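Local coordinates for Ice-binding protein 1 (Shewanella frigidimarina, PDB 6BG8), which adsorbs its bacterium onto ice and inhibits ice-crystal growth, and is represented here by its C-terminal DUF3494 ice-binding domain, at residues P6-L17 against F87-A98; L17-S28 against F221-N232. All coordinates share one frame; numbering follows the deposited sequence.

How the interactions relate
Both contacts place the N-terminal part of the domain, one against the long helix and one against the coil near the C-terminal end, and they meet at L17, which closes the first segment and opens the second. Interaction 1 is mostly buried: it sets residues 6-17 against helix 84-103 through aromatic and aliphatic side chains, with one backbone-to-carboxylate hydrogen bond across it and a salt bridge within 6-17 beside F87. Interaction 2 is partly buried and joins neighbouring coils, so main-chain hydrogen bonds dominate it, with hydroxyl and carboxylate bonds gathered at one end. The two share strand 14-18, which pairs with 219-222. They also touch through L95 packing on F221 and M16 on I22 and L229.

Interaction 1 (P6-L17 against F87-A98); sequences PELGEVARFAML and FINQSRTDLGIA
The F14 and F87 rings approach from opposite directions, and their CZ atoms come within 3.6 Å in the tightly packed part of the contact. L17 CD1 lies over the centre of one face of the F14 ring, R13 CG lies toward the rim of the other, and S91 OG sits in plane at the edge. V11 presses CG1 onto the helix backbone, 3.2 Å from S91 O; its chi1 of -48° places this methyl beside its own backbone N. L17 CD2 and L95 CD2 meet tip to tip at 3.9 Å.

Polar groups border this packing. R13 turns a guanidinium face to F87 CZ, with the two planes 75° apart, while its NH1 makes an in-plane salt bridge to E10 OE2 (2.9 Å). D34 also binds R13, and Y81 binds E10. E10 N donates an almost straight hydrogen bond to the anti lone pair of D94 OD2 (2.8 Å), and Q90 NE2 reaches D94 OD1 from above the carboxylate plane, so both oxygens are held.

The side toward exposed E7 is looser: a water donates to both E7 O and D94 O, bridging the backbones, although A98 CB still packs 3.6 Å from E7 O.

Beneath the contact, V11 and L95 pack on F221 of strand 219-222, and L8, L95 and A98 on F203 of strand 197-204. Helix 84-103 thus lies along the β-helix, as in other DUF3494 domains, with residues 6-13 laid beside it.

Interaction 2 (L17-S28 against F221-N232); sequences LASQAITTTSGS and FAVTDQVTLDAN
L17 O accepts from A222 N at 2.9 Å, beginning a run of main-chain bonds between parallel coils. In strands 21-24 and 226-229, whose axes come within 4.6 Å at an angle of 6°, V227 N binds A21 O, T23 N binds V227 O, and L229 N binds T23 O (2.8 Å). At the intervening corner, Q20 N reaches D225 O, whereas the buried A21 N has no partner.

Apolar contacts lie along one face, where A18 CB meets A222 CB and V227 CG2, and I22 packs on V227. Near the helix, L17 CB touches F221 CD1 at 3.5 Å.

Hydroxyls make up the third group. T23 and T228 lie side by side, T23 OG1 against T228 CG2 (3.5 Å), while the T228 hydroxyl bonds N209; a water links T23 OG1 to L229 O. N232 N donates to S28 OG (3.0 Å), which in turn donates to T24 OG1. T25 OG1 (chi1 67°) donates to D230 OD1 on its anti side, 35° out of the carboxylate plane (2.8 Å).

D230 OD2 bonds T212, a probable ice-binding residue in the T-G-A-N motif. The carboxylate therefore ties T25 to that site, and N232 ND2 bonds R211 O and A214 O, the latter in the motif, joining this polar end to the putative ice-binding segment.

Interaction 1 (P6-L17 against F87-A98)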
loop_
_atom_site.group_PDB
_atom_site.type_symbol
_atom_site.label_atom_id
_atom_site.label_comp_id
_atom_site.label_asym_id
_atom_site.label_seq_id
_atom_site.Cartn_x
_atom_site.Cartn_y
_atom_site.Cartn_z
ATOM N N PRO A 6 7.836 -10.424 -0.483
ATOM C CA PRO A 6 6.740 -11.206 0.091
ATOM C C PRO A 6 5.810 -11.739 -0.983
ATOM O O PRO A 6 5.730 -11.224 -2.099
ATOM C CB PRO A 6 6.010 -10.194 0.984
ATOM C CG PRO A 6 6.290 -8.859 0.324
ATOM C CD PRO A 6 7.735 -8.994 -0.123
ATOM N N GLU A 7 5.119 -12.815 -0.628
ATOM C CA GLU A 7 4.014 -13.328 -1.422
ATOM C C GLU A 7 2.746 -12.592 -1.007
ATOM O O GLU A 7 2.376 -12.604 0.172
ATOM C CB GLU A 7 3.863 -14.835 -1.216
ATOM C CG GLU A 7 2.626 -15.439 -1.849
ATOM C CD GLU A 7 2.625 -15.312 -3.354
ATOM O OE1 GLU A 7 3.685 -15.569 -3.971
ATOM O OE2 GLU A 7 1.569 -14.947 -3.915
ATOM N N LEU A 8 2.083 -11.949 -1.969
ATOM C CA LEU A 8 0.850 -11.231 -1.658
ATOM C C LEU A 8 -0.398 -12.082 -1.829
ATOM O O LEU A 8 -1.442 -11.741 -1.268
ATOM C CB LEU A 8 0.718 -9.967 -2.527
ATOM C CG LEU A 8 1.225 -8.682 -1.863
ATOM C CD1 LEU A 8 2.654 -8.857 -1.372
ATOM C CD2 LEU A 8 1.111 -7.477 -2.812
ATOM N N GLY A 9 -0.324 -13.170 -2.581
ATOM C CA GLY A 9 -1.496 -14.012 -2.723
ATOM C C GLY A 9 -2.638 -13.224 -3.325
ATOM O O GLY A 9 -2.466 -12.474 -4.296
ATOM N N GLU A 10 -3.814 -13.362 -2.713
ATOM C CA GLU A 10 -5.012 -12.738 -3.262
ATOM C C GLU A 10 -4.951 -11.218 -3.196
ATOM O O GLU A 10 -5.608 -10.542 -3.996
ATOM C CB GLU A 10 -6.248 -13.238 -2.516
ATOM C CG GLU A 10 -7.563 -12.832 -3.175
ATOM C CD GLU A 10 -7.748 -13.509 -4.514
ATOM O OE1 GLU A 10 -7.400 -14.700 -4.633
ATOM O OE2 GLU A 10 -8.233 -12.853 -5.453
ATOM N N VAL A 11 -4.196 -10.652 -2.249
ATOM C CA VAL A 11 -4.273 -9.202 -2.076
ATOM C C VAL A 11 -3.431 -8.442 -3.087
ATOM O O VAL A 11 -3.463 -7.204 -3.086
ATOM C CB VAL A 11 -3.915 -8.772 -0.636
ATOM C CG1 VAL A 11 -4.684 -9.626 0.382
ATOM C CG2 VAL A 11 -2.414 -8.803 -0.387
ATOM N N ALA A 12 -2.698 -9.137 -3.967
ATOM C CA ALA A 12 -2.039 -8.463 -5.086
ATOM C C ALA A 12 -3.031 -7.693 -5.953
ATOM O O ALA A 12 -2.654 -6.715 -6.605
ATOM C CB ALA A 12 -1.286 -9.477 -5.944
ATOM N N ARG A 13 -4.300 -8.110 -5.963
ATOM C CA ARG A 13 -5.305 -7.457 -6.796
ATOM C C ARG A 13 -5.690 -6.076 -6.287
ATOM O O ARG A 13 -6.300 -5.304 -7.035
ATOM C CB ARG A 13 -6.572 -8.311 -6.859
ATOM C CG ARG A 13 -7.275 -8.412 -5.518
ATOM C CD ARG A 13 -8.359 -9.470 -5.545
ATOM N NE ARG A 13 -9.383 -9.082 -6.505
ATOM C CZ ARG A 13 -10.062 -9.919 -7.278
ATOM N NH1 ARG A 13 -9.849 -11.226 -7.203
ATOM N NH2 ARG A 13 -10.957 -9.438 -8.131
ATOM N N PHE A 14 -5.400 -5.756 -5.033
ATOM C CA PHE A 14 -5.909 -4.524 -4.441
ATOM C C PHE A 14 -4.945 -3.369 -4.663
ATOM O O PHE A 14 -3.730 -3.516 -4.485
ATOM C CB PHE A 14 -6.151 -4.693 -2.943
ATOM C CG PHE A 14 -7.270 -5.628 -2.613
ATOM C CD1 PHE A 14 -8.599 -5.213 -2.705
ATOM C CD2 PHE A 14 -7.001 -6.927 -2.199
ATOM C CE1 PHE A 14 -9.639 -6.085 -2.388
ATOM C CE2 PHE A 14 -8.030 -7.803 -1.888
ATOM C CZ PHE A 14 -9.354 -7.385 -1.982
ATOM N N ALA A 15 -5.503 -2.223 -5.057
ATOM C CA ALA A 15 -4.822 -0.947 -4.872
ATOM C C ALA A 15 -4.880 -0.513 -3.411
ATOM O O ALA A 15 -3.910 0.034 -2.874
ATOM C CB ALA A 15 -5.463 0.114 -5.773
ATOM N N MET A 16 -6.011 -0.754 -2.746
ATOM C CA MET A 16 -6.186 -0.362 -1.358
ATOM C C MET A 16 -7.003 -1.418 -0.637
ATOM O O MET A 16 -7.994 -1.923 -1.172
ATOM C CB MET A 16 -6.880 0.997 -1.241
ATOM C CG MET A 16 -6.177 2.101 -2.005
ATOM S SD MET A 16 -6.909 3.733 -1.760
ATOM C CE MET A 16 -8.612 3.464 -2.166
ATOM N N LEU A 17 -6.589 -1.730 0.584
ATOM C CA LEU A 17 -7.250 -2.767 1.367
ATOM C C LEU A 17 -7.097 -2.429 2.839
ATOM O O LEU A 17 -5.983 -2.164 3.300
ATOM C CB LEU A 17 -6.643 -4.144 1.071
ATOM C CG LEU A 17 -7.185 -5.364 1.825
ATOM C CD1 LEU A 17 -8.599 -5.713 1.356
ATOM C CD2 LEU A 17 -6.261 -6.566 1.646
ATOM N N PHE A 87 -14.061 -15.007 -0.330
ATOM C CA PHE A 87 -13.080 -14.125 -0.964
ATOM C C PHE A 87 -12.447 -13.195 0.060
ATOM O O PHE A 87 -11.224 -12.995 0.060
ATOM C CB PHE A 87 -13.753 -13.323 -2.080
ATOM C CG PHE A 87 -12.961 -12.127 -2.549
ATOM C CD1 PHE A 87 -11.765 -12.291 -3.232
ATOM C CD2 PHE A 87 -13.423 -10.836 -2.313
ATOM C CE1 PHE A 87 -11.039 -11.192 -3.667
ATOM C CE2 PHE A 87 -12.705 -9.730 -2.751
ATOM C CZ PHE A 87 -11.504 -9.913 -3.428
ATOM N N ILE A 88 -13.269 -12.624 0.944
ATOM C CA ILE A 88 -12.751 -11.772 2.008
ATOM C C ILE A 88 -11.867 -12.581 2.956
ATOM O O ILE A 88 -10.844 -12.089 3.447
ATOM C CB ILE A 88 -13.918 -11.098 2.757
ATOM C CG1 ILE A 88 -14.706 -10.133 1.841
ATOM C CG2 ILE A 88 -13.418 -10.433 4.050
ATOM C CD1 ILE A 88 -13.944 -8.891 1.421
ATOM N N ASN A 89 -12.247 -13.833 3.229
ATOM C CA ASN A 89 -11.465 -14.660 4.142
ATOM C C ASN A 89 -10.051 -14.875 3.623
ATOM O O ASN A 89 -9.074 -14.747 4.372
ATOM C CB ASN A 89 -12.149 -16.004 4.351
ATOM C CG ASN A 89 -13.328 -15.898 5.264
ATOM O OD1 ASN A 89 -13.503 -14.886 5.949
ATOM N ND2 ASN A 89 -14.152 -16.936 5.283
ATOM N N GLN A 90 -9.926 -15.240 2.344
ATOM C CA GLN A 90 -8.601 -15.458 1.781
ATOM C C GLN A 90 -7.819 -14.159 1.719
ATOM O O GLN A 90 -6.608 -14.150 1.961
ATOM C CB GLN A 90 -8.693 -16.098 0.396
ATOM C CG GLN A 90 -7.368 -16.697 -0.056
ATOM C CD GLN A 90 -6.911 -17.808 0.878
ATOM O OE1 GLN A 90 -7.604 -18.816 1.048
ATOM N NE2 GLN A 90 -5.753 -17.626 1.495
ATOM N N SER A 91 -8.495 -13.048 1.404
ATOM C CA SER A 91 -7.805 -11.767 1.377
ATOM C C SER A 91 -7.292 -11.400 2.762
ATOM O O SER A 91 -6.151 -10.945 2.908
ATOM C CB SER A 91 -8.736 -10.684 0.828
ATOM O OG SER A 91 -9.033 -10.941 -0.536
ATOM N N ARG A 92 -8.115 -11.613 3.794
ATOM C CA ARG A 92 -7.687 -11.300 5.155
ATOM C C ARG A 92 -6.476 -12.138 5.548
ATOM O O ARG A 92 -5.504 -11.620 6.111
ATOM C CB ARG A 92 -8.847 -11.520 6.139
ATOM C CG ARG A 92 -8.534 -11.075 7.569
ATOM C CD ARG A 92 -9.622 -11.477 8.565
ATOM N NE ARG A 92 -10.946 -10.931 8.254
ATOM C CZ ARG A 92 -11.941 -11.643 7.728
ATOM N NH1 ARG A 92 -11.751 -12.916 7.422
ATOM N NH2 ARG A 92 -13.121 -11.076 7.471
ATOM N N THR A 93 -6.512 -13.439 5.249
ATOM C CA THR A 93 -5.395 -14.311 5.600
ATOM C C THR A 93 -4.129 -13.897 4.855
ATOM O O THR A 93 -3.052 -13.771 5.453
ATOM C CB THR A 93 -5.765 -15.763 5.290
ATOM O OG1 THR A 93 -6.849 -16.167 6.133
ATOM C CG2 THR A 93 -4.579 -16.705 5.514
ATOM N N ASP A 94 -4.248 -13.655 3.544
ATOM C CA ASP A 94 -3.062 -13.344 2.749
ATOM C C ASP A 94 -2.462 -11.995 3.129
ATOM O O ASP A 94 -1.239 -11.820 3.048
ATOM C CB ASP A 94 -3.400 -13.392 1.258
ATOM C CG ASP A 94 -3.699 -14.803 0.776
ATOM O OD1 ASP A 94 -3.601 -15.752 1.592
ATOM O OD2 ASP A 94 -4.050 -14.969 -0.411
ATOM N N LEU A 95 -3.288 -11.032 3.550
ATOM C CA LEU A 95 -2.732 -9.783 4.062
ATOM C C LEU A 95 -1.874 -10.051 5.288
ATOM O O LEU A 95 -0.752 -9.547 5.402
ATOM C CB LEU A 95 -3.852 -8.793 4.401
ATOM C CG LEU A 95 -3.430 -7.462 5.025
ATOM C CD1 LEU A 95 -2.367 -6.752 4.172
ATOM C CD2 LEU A 95 -4.654 -6.556 5.187
ATOM N N GLY A 96 -2.390 -10.861 6.215
ATOM C CA GLY A 96 -1.642 -11.151 7.422
ATOM C C GLY A 96 -0.324 -11.837 7.128
ATOM O O GLY A 96 0.701 -11.505 7.723
ATOM N N ILE A 97 -0.335 -12.785 6.187
ATOM C CA ILE A 97 0.889 -13.479 5.794
ATOM C C ILE A 97 1.921 -12.483 5.287
ATOM O O ILE A 97 3.089 -12.504 5.695
ATOM C CB ILE A 97 0.583 -14.552 4.729
ATOM C CG1 ILE A 97 -0.237 -15.699 5.332
ATOM C CG2 ILE A 97 1.896 -15.094 4.106
ATOM C CD1 ILE A 97 -0.833 -16.665 4.295
ATOM N N ALA A 98 1.498 -11.587 4.392
ATOM C CA ALA A 98 2.450 -10.666 3.776
ATOM C C ALA A 98 2.994 -9.655 4.785
ATOM O O ALA A 98 4.190 -9.331 4.758
ATOM C CB ALA A 98 1.792 -9.947 2.597
HETATM O O HOH W 1 0.029 -13.547 1.306
#

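Interaction 2 (L17-S28 against F221-N232)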
loop_
_atom_site.group_PDB
_atom_site.type_symbol
_atom_site.label_atom_id
_atom_site.label_comp_id
_atom_site.label_asym_id
_atom_site.label_seq_id
_atom_site.Cartn_x
_atom_site.Cartn_y
_atom_site.Cartn_z
ATOM N N LEU A 17 -6.589 -1.730 0.584
ATOM C CA LEU A 17 -7.250 -2.767 1.367
ATOM C C LEU A 17 -7.097 -2.429 2.839
ATOM O O LEU A 17 -5.983 -2.164 3.300
ATOM C CB LEU A 17 -6.643 -4.144 1.071
ATOM C CG LEU A 17 -7.185 -5.364 1.825
ATOM C CD1 LEU A 17 -8.599 -5.713 1.356
ATOM C CD2 LEU A 17 -6.261 -6.566 1.646
ATOM N N ALA A 18 -8.203 -2.450 3.577
ATOM C CA ALA A 18 -8.169 -2.092 4.985
ATOM C C ALA A 18 -9.092 -3.009 5.775
ATOM O O ALA A 18 -10.040 -3.585 5.241
ATOM C CB ALA A 18 -8.571 -0.626 5.201
ATOM N N SER A 19 -8.792 -3.136 7.069
ATOM C CA SER A 19 -9.668 -3.873 7.975
ATOM C C SER A 19 -10.988 -3.141 8.198
ATOM O O SER A 19 -12.064 -3.748 8.133
ATOM C CB SER A 19 -8.956 -4.100 9.309
ATOM O OG SER A 19 -9.860 -4.564 10.297
ATOM N N GLN A 20 -10.934 -1.838 8.479
ATOM C CA GLN A 20 -12.095 -1.138 9.029
ATOM C C GLN A 20 -12.780 -0.208 8.044
ATOM O O GLN A 20 -14.012 -0.188 7.975
ATOM C CB GLN A 20 -11.687 -0.318 10.263
ATOM C CG GLN A 20 -11.259 -1.154 11.461
ATOM C CD GLN A 20 -12.358 -2.044 11.951
ATOM O OE1 GLN A 20 -13.396 -1.564 12.404
ATOM N NE2 GLN A 20 -12.136 -3.359 11.880
ATOM N N ALA A 21 -12.020 0.564 7.277
ATOM C CA ALA A 21 -12.634 1.592 6.440
ATOM C C ALA A 21 -11.646 2.062 5.386
ATOM O O ALA A 21 -10.429 2.026 5.588
ATOM C CB ALA A 21 -13.106 2.793 7.271
ATOM N N ILE A 22 -12.193 2.503 4.258
ATOM C CA ILE A 22 -11.449 3.259 3.255
ATOM C C ILE A 22 -12.259 4.512 2.979
ATOM O O ILE A 22 -13.457 4.423 2.678
ATOM C CB ILE A 22 -11.217 2.467 1.963
ATOM C CG1 ILE A 22 -10.318 1.258 2.244
ATOM C CG2 ILE A 22 -10.570 3.373 0.909
ATOM C CD1 ILE A 22 -10.238 0.274 1.089
ATOM N N THR A 23 -11.634 5.671 3.125
ATOM C CA THR A 23 -12.338 6.935 2.964
ATOM C C THR A 23 -11.555 7.862 2.051
ATOM O O THR A 23 -10.333 7.748 1.910
ATOM C CB THR A 23 -12.576 7.641 4.306
ATOM O OG1 THR A 23 -11.356 8.218 4.780
ATOM C CG2 THR A 23 -13.138 6.673 5.349
ATOM N N THR A 24 -12.284 8.803 1.442
ATOM C CA THR A 24 -11.669 9.820 0.605
ATOM C C THR A 24 -12.463 11.114 0.701
ATOM O O THR A 24 -13.689 11.113 0.878
ATOM C CB THR A 24 -11.567 9.407 -0.873
ATOM O OG1 THR A 24 -10.843 10.409 -1.599
ATOM C CG2 THR A 24 -12.952 9.285 -1.507
ATOM N N THR A 25 -11.739 12.216 0.600
ATOM C CA THR A 25 -12.344 13.479 0.237
ATOM C C THR A 25 -12.562 13.507 -1.274
ATOM O O THR A 25 -12.180 12.584 -1.999
ATOM C CB THR A 25 -11.452 14.635 0.669
ATOM O OG1 THR A 25 -10.261 14.588 -0.115
ATOM C CG2 THR A 25 -11.073 14.509 2.135
ATOM N N SER A 26 -13.211 14.561 -1.757
ATOM C CA SER A 26 -13.439 14.642 -3.189
ATOM C C SER A 26 -12.108 14.839 -3.918
ATOM O O SER A 26 -11.114 15.280 -3.338
ATOM C CB SER A 26 -14.410 15.780 -3.511
ATOM O OG SER A 26 -13.826 17.022 -3.189
ATOM N N GLY A 27 -12.087 14.476 -5.196
ATOM C CA GLY A 27 -10.940 14.745 -6.039
ATOM C C GLY A 27 -9.933 13.627 -6.179
ATOM O O GLY A 27 -8.845 13.865 -6.731
ATOM N N SER A 28 -10.249 12.427 -5.708
ATOM C CA SER A 28 -9.350 11.286 -5.799
ATOM C C SER A 28 -9.595 10.517 -7.094
ATOM O O SER A 28 -10.683 10.560 -7.679
ATOM C CB SER A 28 -9.529 10.340 -4.597
ATOM O OG SER A 28 -9.015 10.895 -3.400
ATOM N N PHE A 221 -2.196 -0.738 2.228
ATOM C CA PHE A 221 -2.812 -1.726 3.109
ATOM C C PHE A 221 -2.807 -1.206 4.540
ATOM O O PHE A 221 -1.756 -0.800 5.049
ATOM C CB PHE A 221 -2.059 -3.070 3.084
ATOM C CG PHE A 221 -2.054 -3.762 1.746
ATOM C CD1 PHE A 221 -3.152 -4.486 1.322
ATOM C CD2 PHE A 221 -0.925 -3.733 0.937
ATOM C CE1 PHE A 221 -3.141 -5.136 0.098
ATOM C CE2 PHE A 221 -0.912 -4.378 -0.292
ATOM C CZ PHE A 221 -2.022 -5.084 -0.709
ATOM N N ALA A 222 -3.964 -1.262 5.203
ATOM C CA ALA A 222 -4.063 -1.004 6.636
ATOM C C ALA A 222 -4.542 -2.294 7.292
ATOM O O ALA A 222 -5.698 -2.690 7.114
ATOM C CB ALA A 222 -5.005 0.168 6.925
ATOM N N VAL A 223 -3.652 -2.966 8.027
ATOM C CA VAL A 223 -3.952 -4.324 8.481
ATOM C C VAL A 223 -5.081 -4.329 9.505
ATOM O O VAL A 223 -5.949 -5.209 9.473
ATOM C CB VAL A 223 -2.687 -5.004 9.031
ATOM C CG1 VAL A 223 -3.030 -6.405 9.549
ATOM C CG2 VAL A 223 -1.609 -5.081 7.947
ATOM N N THR A 224 -5.087 -3.372 10.440
ATOM C CA THR A 224 -6.077 -3.384 11.508
ATOM C C THR A 224 -6.993 -2.172 11.542
ATOM O O THR A 224 -7.965 -2.190 12.302
ATOM C CB THR A 224 -5.418 -3.517 12.894
ATOM O OG1 THR A 224 -4.668 -2.333 13.205
ATOM C CG2 THR A 224 -4.513 -4.729 12.941
ATOM N N ASP A 225 -6.735 -1.130 10.755
ATOM C CA ASP A 225 -7.647 0.006 10.792
ATOM C C ASP A 225 -8.017 0.458 9.385
ATOM O O ASP A 225 -8.712 -0.273 8.676
ATOM C CB ASP A 225 -7.058 1.156 11.609
ATOM C CG ASP A 225 -8.097 2.210 11.970
ATOM O OD1 ASP A 225 -9.310 1.939 11.803
ATOM O OD2 ASP A 225 -7.700 3.314 12.396
ATOM N N GLN A 226 -7.543 1.629 8.950
ATOM C CA GLN A 226 -8.179 2.297 7.824
ATOM C C GLN A 226 -7.151 2.869 6.855
ATOM O O GLN A 226 -6.020 3.184 7.220
ATOM C CB GLN A 226 -9.092 3.436 8.299
ATOM C CG GLN A 226 -8.339 4.556 9.000
ATOM C CD GLN A 226 -9.247 5.670 9.470
ATOM O OE1 GLN A 226 -10.438 5.679 9.164
ATOM N NE2 GLN A 226 -8.692 6.609 10.234
ATOM N N VAL A 227 -7.586 3.052 5.615
ATOM C CA VAL A 227 -6.846 3.840 4.636
ATOM C C VAL A 227 -7.665 5.089 4.351
ATOM O O VAL A 227 -8.836 4.992 3.969
ATOM C CB VAL A 227 -6.588 3.063 3.337
ATOM C CG1 VAL A 227 -5.850 3.955 2.344
ATOM C CG2 VAL A 227 -5.794 1.785 3.595
ATOM N N THR A 228 -7.063 6.260 4.523
ATOM C CA THR A 228 -7.751 7.510 4.217
ATOM C C THR A 228 -7.012 8.248 3.113
ATOM O O THR A 228 -5.781 8.311 3.115
ATOM C CB THR A 228 -7.894 8.420 5.455
ATOM O OG1 THR A 228 -6.619 8.965 5.828
ATOM C CG2 THR A 228 -8.489 7.642 6.611
ATOM N N LEU A 229 -7.783 8.776 2.165
ATOM C CA LEU A 229 -7.297 9.589 1.061
ATOM C C LEU A 229 -7.827 11.010 1.171
ATOM O O LEU A 229 -8.933 11.245 1.660
ATOM C CB LEU A 229 -7.739 9.034 -0.292
ATOM C CG LEU A 229 -7.417 7.593 -0.650
ATOM C CD1 LEU A 229 -7.790 7.385 -2.110
ATOM C CD2 LEU A 229 -5.930 7.330 -0.406
ATOM N N ASP A 230 -7.033 11.947 0.677
ATOM C CA ASP A 230 -7.428 13.345 0.531
ATOM C C ASP A 230 -7.006 13.757 -0.883
ATOM O O ASP A 230 -5.859 14.158 -1.106
ATOM C CB ASP A 230 -6.790 14.202 1.620
ATOM C CG ASP A 230 -7.243 15.654 1.576
ATOM O OD1 ASP A 230 -8.041 16.025 0.678
ATOM O OD2 ASP A 230 -6.796 16.423 2.450
ATOM N N ALA A 231 -7.928 13.622 -1.838
ATOM C CA ALA A 231 -7.716 14.069 -3.218
ATOM C C ALA A 231 -6.418 13.514 -3.808
ATOM O O ALA A 231 -5.529 14.254 -4.234
ATOM C CB ALA A 231 -7.725 15.602 -3.292
ATOM N N ASN A 232 -6.320 12.184 -3.845
ATOM C CA ASN A 232 -5.094 11.526 -4.267
ATOM C C ASN A 232 -5.287 10.781 -5.575
ATOM O O ASN A 232 -6.348 10.218 -5.839
ATOM C CB ASN A 232 -4.609 10.530 -3.218
ATOM C CG ASN A 232 -4.444 11.157 -1.866
ATOM O OD1 ASN A 232 -5.084 10.748 -0.898
ATOM N ND2 ASN A 232 -3.594 12.175 -1.790
HETATM O O HOH W 2 -10.561 10.582 3.862
#